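PatF (Prochloron didemni, PDB 4BG2) belongs to the patellamide pathway and resembles the cyanobactin prenyltransferases, so it probably handles peptide substrates, though its exact activity is not established. Local coordinates at residues A[67-72]-A[116-121]; A[47-52]-A[301-306]. All coordinates share one frame; numbering follows the deposited sequence.

Interaction 1: residues A[67-72]-A[116-121]; sequences EVCNNQ and IINNTI
Val-68 N donates to Ile-121 O at 2.9 Å (169° at the hydrogen), and Ile-121 N donates back to Val-68 O, also at 2.9 Å. This antiparallel hydrogen-bonded pair joins strands 60-70 and 116-124, neighbours in the ten-stranded antiparallel barrel that fits the ABBA prenyltransferase fold. Val-68 and Ile-121 both point outward to helix 34-42, where Phe-37 packs on each of them. On the other face, Thr-120 OG1 takes the backbone N of Tyr-137 from the next strand and donates to Glu-67 OE1 at 3.2 Å, on the anti side of the carboxylate. Glu-67 is modelled in two conformers; in the one described OE2 is hydrogen-bonded to His-124 NE2, and the OE1 bond is less certain for that reason. Beyond Cys-69 and Thr-120 the segments diverge, at 133° between their short axes, and water enters: water 2 accepts from Asn-70 N and donates to Asn-119 O, standing in for direct backbone bonding. A classic bulge at Ile-117 and Asn-118, opposite His-139, breaks the regular run of strand 116-124. Cys-69 holds its SG between the backbone N and the carbonyl carbon (chi1 67°), which lays the sulfur 4.0 Å from Thr-120 CG2 and close to the amide of Asn-118. Strand 60-70 ends in an Asx turn: Asn-70 ND2 is tied to Glu-45 O, while Asn-70 OD1 accepts from Gln-72 N at 2.7 Å, the donor lying well above the carbonyl plane.

Interaction 2: residues A[47-52]-A[301-306]; sequences SCSVES and DQWDEC
The carboxylate of Asp-304 reaches back to two donors of the facing segment: Ser-47 OG gives its hydrogen to OD1 at 2.8 Å, on the syn side, and Cys-48 N gives its own to OD2 at 2.8 Å from above the carboxylate plane. The first torsion of Asp-304 (chi1 68°) places CG between the backbone N and the carbonyl carbon, with the carboxylate against Cys-48 N; Cys-48 O accepts from Asp-304 N. Arg-15 of helix 3-25 forms a salt bridge to the same OD2. Strands 48-57 and 295-303, first and last in the order, pair here antiparallel and so close the barrel. At Val-50 and Gln-302 the backbones bond both ways, and water 3 links Val-50 O, Ser-52 OG and Gln-302 OE1. Asp-301 sets CG anti to its backbone N (chi1 -171°) and divides its oxygens: OD1 takes Ser-49 OG on the syn lone pair at 3.1 Å, while OD2, 3.0 Å from Trp-303 NE1, lies in the indole plane and is met by that N-H from above the carboxylate plane. An alanine here would remove both acceptors, and would probably leave the Ser-49 hydroxyl without its mate and the indole freer to turn. Ser-49 CB lies 3.5 Å from Trp-303 NE1.

The two contacts sit side by side in the barrel wall, their centres 11 Å apart, because strand 48-57 of interaction 2 pairs with strand 60-70 of interaction 1. Glu-51 N lies 2.7 Å from Glu-67 O and Ser-49 N 2.9 Å from Cys-69 O, both probable backbone hydrogen bonds, giving the continuous order 295-303, 48-57, 60-70, 116-124. Along the chain, interaction 1 is nested inside the long loop that interaction 2 closes. Val-68 also packs on Cys-48 and Val-50, carrying one outer surface beneath helices 3-25 and 34-42. No ligand marks a site; in ABBA prenyltransferases substrates bind within the barrel, which Glu-67 and Glu-51 probably face.

Interaction 1: residues A[67-72]-A[116-121]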
# COMPACT_ATOMS: atom_id res chain seq x y z
N GLU A 67 -4.96 -3.10 -2.72
CA GLU A 67 -5.40 -1.82 -2.16
C GLU A 67 -6.25 -1.14 -3.23
O GLU A 67 -5.81 -0.99 -4.36
CB GLU A 67 -4.22 -0.88 -1.83
CG GLU A 67 -3.24 -1.30 -0.79
CD GLU A 67 -3.90 -1.74 0.49
OE1 GLU A 67 -4.93 -1.10 1.05
OE2 GLU A 67 -3.30 -2.74 0.89
N VAL A 68 -7.45 -0.70 -2.85
CA VAL A 68 -8.36 -0.01 -3.72
C VAL A 68 -8.74 1.34 -3.14
O VAL A 68 -9.04 1.48 -1.93
CB VAL A 68 -9.61 -0.86 -3.94
CG1 VAL A 68 -10.59 -0.14 -4.88
CG2 VAL A 68 -9.24 -2.21 -4.52
N CYS A 69 -8.75 2.36 -3.99
CA CYS A 69 -9.32 3.63 -3.57
C CYS A 69 -9.81 4.46 -4.73
O CYS A 69 -9.40 4.26 -5.88
CB CYS A 69 -8.30 4.45 -2.76
SG CYS A 69 -6.87 5.03 -3.71
N ASN A 70 -10.67 5.42 -4.40
CA ASN A 70 -11.12 6.39 -5.35
C ASN A 70 -9.94 7.26 -5.76
O ASN A 70 -9.13 7.66 -4.93
CB ASN A 70 -12.26 7.23 -4.75
CG ASN A 70 -12.76 8.27 -5.71
OD1 ASN A 70 -12.07 9.25 -5.99
ND2 ASN A 70 -13.96 8.05 -6.24
N ASN A 71 -9.82 7.49 -7.06
CA ASN A 71 -8.67 8.19 -7.60
C ASN A 71 -9.07 9.52 -8.20
O ASN A 71 -8.30 10.11 -8.92
CB ASN A 71 -7.93 7.29 -8.63
CG ASN A 71 -8.78 6.92 -9.84
OD1 ASN A 71 -9.75 7.61 -10.20
ND2 ASN A 71 -8.40 5.84 -10.50
N GLN A 72 -10.29 9.99 -7.88
CA GLN A 72 -10.80 11.28 -8.34
C GLN A 72 -10.95 12.28 -7.19
O GLN A 72 -12.03 12.42 -6.61
CB GLN A 72 -12.20 11.11 -8.94
CG GLN A 72 -12.31 10.28 -10.20
CD GLN A 72 -13.76 10.02 -10.52
OE1 GLN A 72 -14.51 9.53 -9.68
NE2 GLN A 72 -14.17 10.36 -11.74
N ILE A 116 -6.44 15.51 4.24
CA ILE A 116 -6.45 14.10 3.88
C ILE A 116 -7.24 13.94 2.58
O ILE A 116 -8.35 14.47 2.44
CB ILE A 116 -7.08 13.24 5.01
CG1 ILE A 116 -6.23 13.36 6.27
CG2 ILE A 116 -7.16 11.78 4.61
CD1 ILE A 116 -6.82 12.73 7.52
N ILE A 117 -6.64 13.23 1.62
CA ILE A 117 -7.28 12.95 0.34
C ILE A 117 -8.32 11.86 0.51
O ILE A 117 -9.47 12.02 0.13
CB ILE A 117 -6.26 12.51 -0.74
CG1 ILE A 117 -5.26 13.63 -1.03
CG2 ILE A 117 -6.98 12.14 -2.03
CD1 ILE A 117 -4.08 13.20 -1.89
N ASN A 118 -7.90 10.74 1.07
CA ASN A 118 -8.76 9.59 1.23
C ASN A 118 -8.09 8.57 2.10
O ASN A 118 -6.94 8.74 2.51
CB ASN A 118 -9.11 8.96 -0.12
CG ASN A 118 -7.91 8.33 -0.84
OD1 ASN A 118 -7.02 7.74 -0.24
ND2 ASN A 118 -7.93 8.40 -2.15
N ASN A 119 -8.81 7.50 2.37
CA ASN A 119 -8.21 6.25 2.78
C ASN A 119 -8.52 5.18 1.73
O ASN A 119 -9.46 5.32 0.98
CB ASN A 119 -8.70 5.83 4.16
CG ASN A 119 -10.18 5.51 4.18
OD1 ASN A 119 -11.02 6.39 4.37
ND2 ASN A 119 -10.50 4.24 3.98
N THR A 120 -7.69 4.15 1.68
CA THR A 120 -7.92 3.01 0.82
C THR A 120 -8.69 1.95 1.60
O THR A 120 -8.89 2.07 2.81
CB THR A 120 -6.59 2.34 0.40
OG1 THR A 120 -5.93 1.87 1.56
CG2 THR A 120 -5.66 3.29 -0.30
N ILE A 121 -9.09 0.89 0.92
CA ILE A 121 -9.36 -0.33 1.64
C ILE A 121 -8.59 -1.44 0.94
O ILE A 121 -8.46 -1.47 -0.27
CB ILE A 121 -10.86 -0.70 1.73
CG1 ILE A 121 -11.54 -0.69 0.39
CG2 ILE A 121 -11.59 0.26 2.67
CD1 ILE A 121 -12.85 -1.41 0.37
O HOH W 1 -10.69 10.02 -3.22
O HOH W 2 -11.32 5.81 -1.48

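Interaction 2: residues A[47-52]-A[301-306]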
# COMPACT_ATOMS: atom_id res chain seq x y z
N SER A 47 -14.41 6.64 -9.86
CA SER A 47 -13.37 5.86 -10.50
C SER A 47 -12.35 5.47 -9.44
O SER A 47 -11.93 6.30 -8.64
CB SER A 47 -12.70 6.71 -11.58
OG SER A 47 -11.71 5.97 -12.27
N CYS A 48 -11.95 4.20 -9.46
CA CYS A 48 -10.99 3.64 -8.53
C CYS A 48 -9.71 3.17 -9.20
O CYS A 48 -9.70 2.83 -10.38
CB CYS A 48 -11.61 2.45 -7.81
SG CYS A 48 -12.86 2.91 -6.57
N SER A 49 -8.64 3.16 -8.42
CA SER A 49 -7.44 2.44 -8.79
C SER A 49 -7.34 1.17 -7.95
O SER A 49 -7.71 1.16 -6.77
CB SER A 49 -6.20 3.33 -8.64
OG SER A 49 -5.60 3.13 -7.38
N VAL A 50 -6.91 0.09 -8.57
CA VAL A 50 -6.70 -1.16 -7.86
C VAL A 50 -5.22 -1.45 -7.89
O VAL A 50 -4.63 -1.56 -8.98
CB VAL A 50 -7.45 -2.34 -8.51
CG1 VAL A 50 -7.15 -3.63 -7.76
CG2 VAL A 50 -8.94 -2.06 -8.58
N GLU A 51 -4.61 -1.52 -6.72
CA GLU A 51 -3.18 -1.79 -6.61
C GLU A 51 -3.01 -3.19 -6.09
O GLU A 51 -3.22 -3.44 -4.90
CB GLU A 51 -2.46 -0.81 -5.67
CG GLU A 51 -0.93 -0.90 -5.77
CD GLU A 51 -0.19 0.23 -5.04
OE1 GLU A 51 -0.71 0.73 -4.04
OE2 GLU A 51 0.95 0.61 -5.45
N SER A 52 -2.70 -4.12 -6.98
CA SER A 52 -2.47 -5.51 -6.62
C SER A 52 -0.97 -5.72 -6.34
O SER A 52 -0.13 -5.01 -6.88
CB SER A 52 -2.93 -6.44 -7.75
OG SER A 52 -4.26 -6.18 -8.19
N ASP A 301 -0.48 -1.03 -10.41
CA ASP A 301 -1.66 -0.20 -10.23
C ASP A 301 -2.42 -0.12 -11.53
O ASP A 301 -1.84 0.18 -12.59
CB ASP A 301 -1.23 1.19 -9.77
CG ASP A 301 -2.40 2.09 -9.33
OD1 ASP A 301 -3.51 1.60 -9.02
OD2 ASP A 301 -2.19 3.33 -9.27
N GLN A 302 -3.73 -0.41 -11.47
CA GLN A 302 -4.60 -0.36 -12.62
C GLN A 302 -5.79 0.56 -12.34
O GLN A 302 -6.35 0.56 -11.23
CB GLN A 302 -5.08 -1.77 -12.97
CG GLN A 302 -3.95 -2.66 -13.47
CD GLN A 302 -4.41 -4.09 -13.70
OE1 GLN A 302 -4.71 -4.80 -12.75
NE2 GLN A 302 -4.42 -4.53 -14.96
N TRP A 303 -6.14 1.38 -13.34
CA TRP A 303 -7.22 2.36 -13.21
C TRP A 303 -8.45 1.85 -13.95
O TRP A 303 -8.38 1.46 -15.12
CB TRP A 303 -6.76 3.77 -13.68
CG TRP A 303 -5.77 4.44 -12.68
CD1 TRP A 303 -4.86 3.80 -11.85
CD2 TRP A 303 -5.58 5.86 -12.44
NE1 TRP A 303 -4.16 4.72 -11.11
CE2 TRP A 303 -4.57 5.99 -11.45
CE3 TRP A 303 -6.18 7.03 -12.95
CZ2 TRP A 303 -4.14 7.23 -10.97
CZ3 TRP A 303 -5.74 8.26 -12.48
CH2 TRP A 303 -4.74 8.35 -11.50
N ASP A 304 -9.60 1.86 -13.26
CA ASP A 304 -10.81 1.22 -13.78
C ASP A 304 -11.49 1.94 -14.94
O ASP A 304 -12.48 1.46 -15.45
CB ASP A 304 -11.80 0.92 -12.65
CG ASP A 304 -12.40 2.18 -12.03
OD1 ASP A 304 -12.31 3.30 -12.60
OD2 ASP A 304 -13.02 2.03 -10.96
N GLU A 305 -10.97 3.09 -15.34
CA GLU A 305 -11.40 3.73 -16.58
C GLU A 305 -10.61 3.24 -17.80
O GLU A 305 -10.92 3.65 -18.91
CB GLU A 305 -11.28 5.25 -16.44
CG GLU A 305 -11.99 5.79 -15.20
CD GLU A 305 -13.19 6.66 -15.52
OE1 GLU A 305 -14.12 6.12 -16.17
OE2 GLU A 305 -13.21 7.85 -15.09
N CYS A 306 -9.61 2.38 -17.61
CA CYS A 306 -8.89 1.78 -18.74
C CYS A 306 -9.66 0.55 -19.21
O CYS A 306 -10.29 0.58 -20.26
CB CYS A 306 -7.47 1.37 -18.36
SG CYS A 306 -6.63 0.32 -19.61
O HOH W 3 -4.13 -4.05 -10.20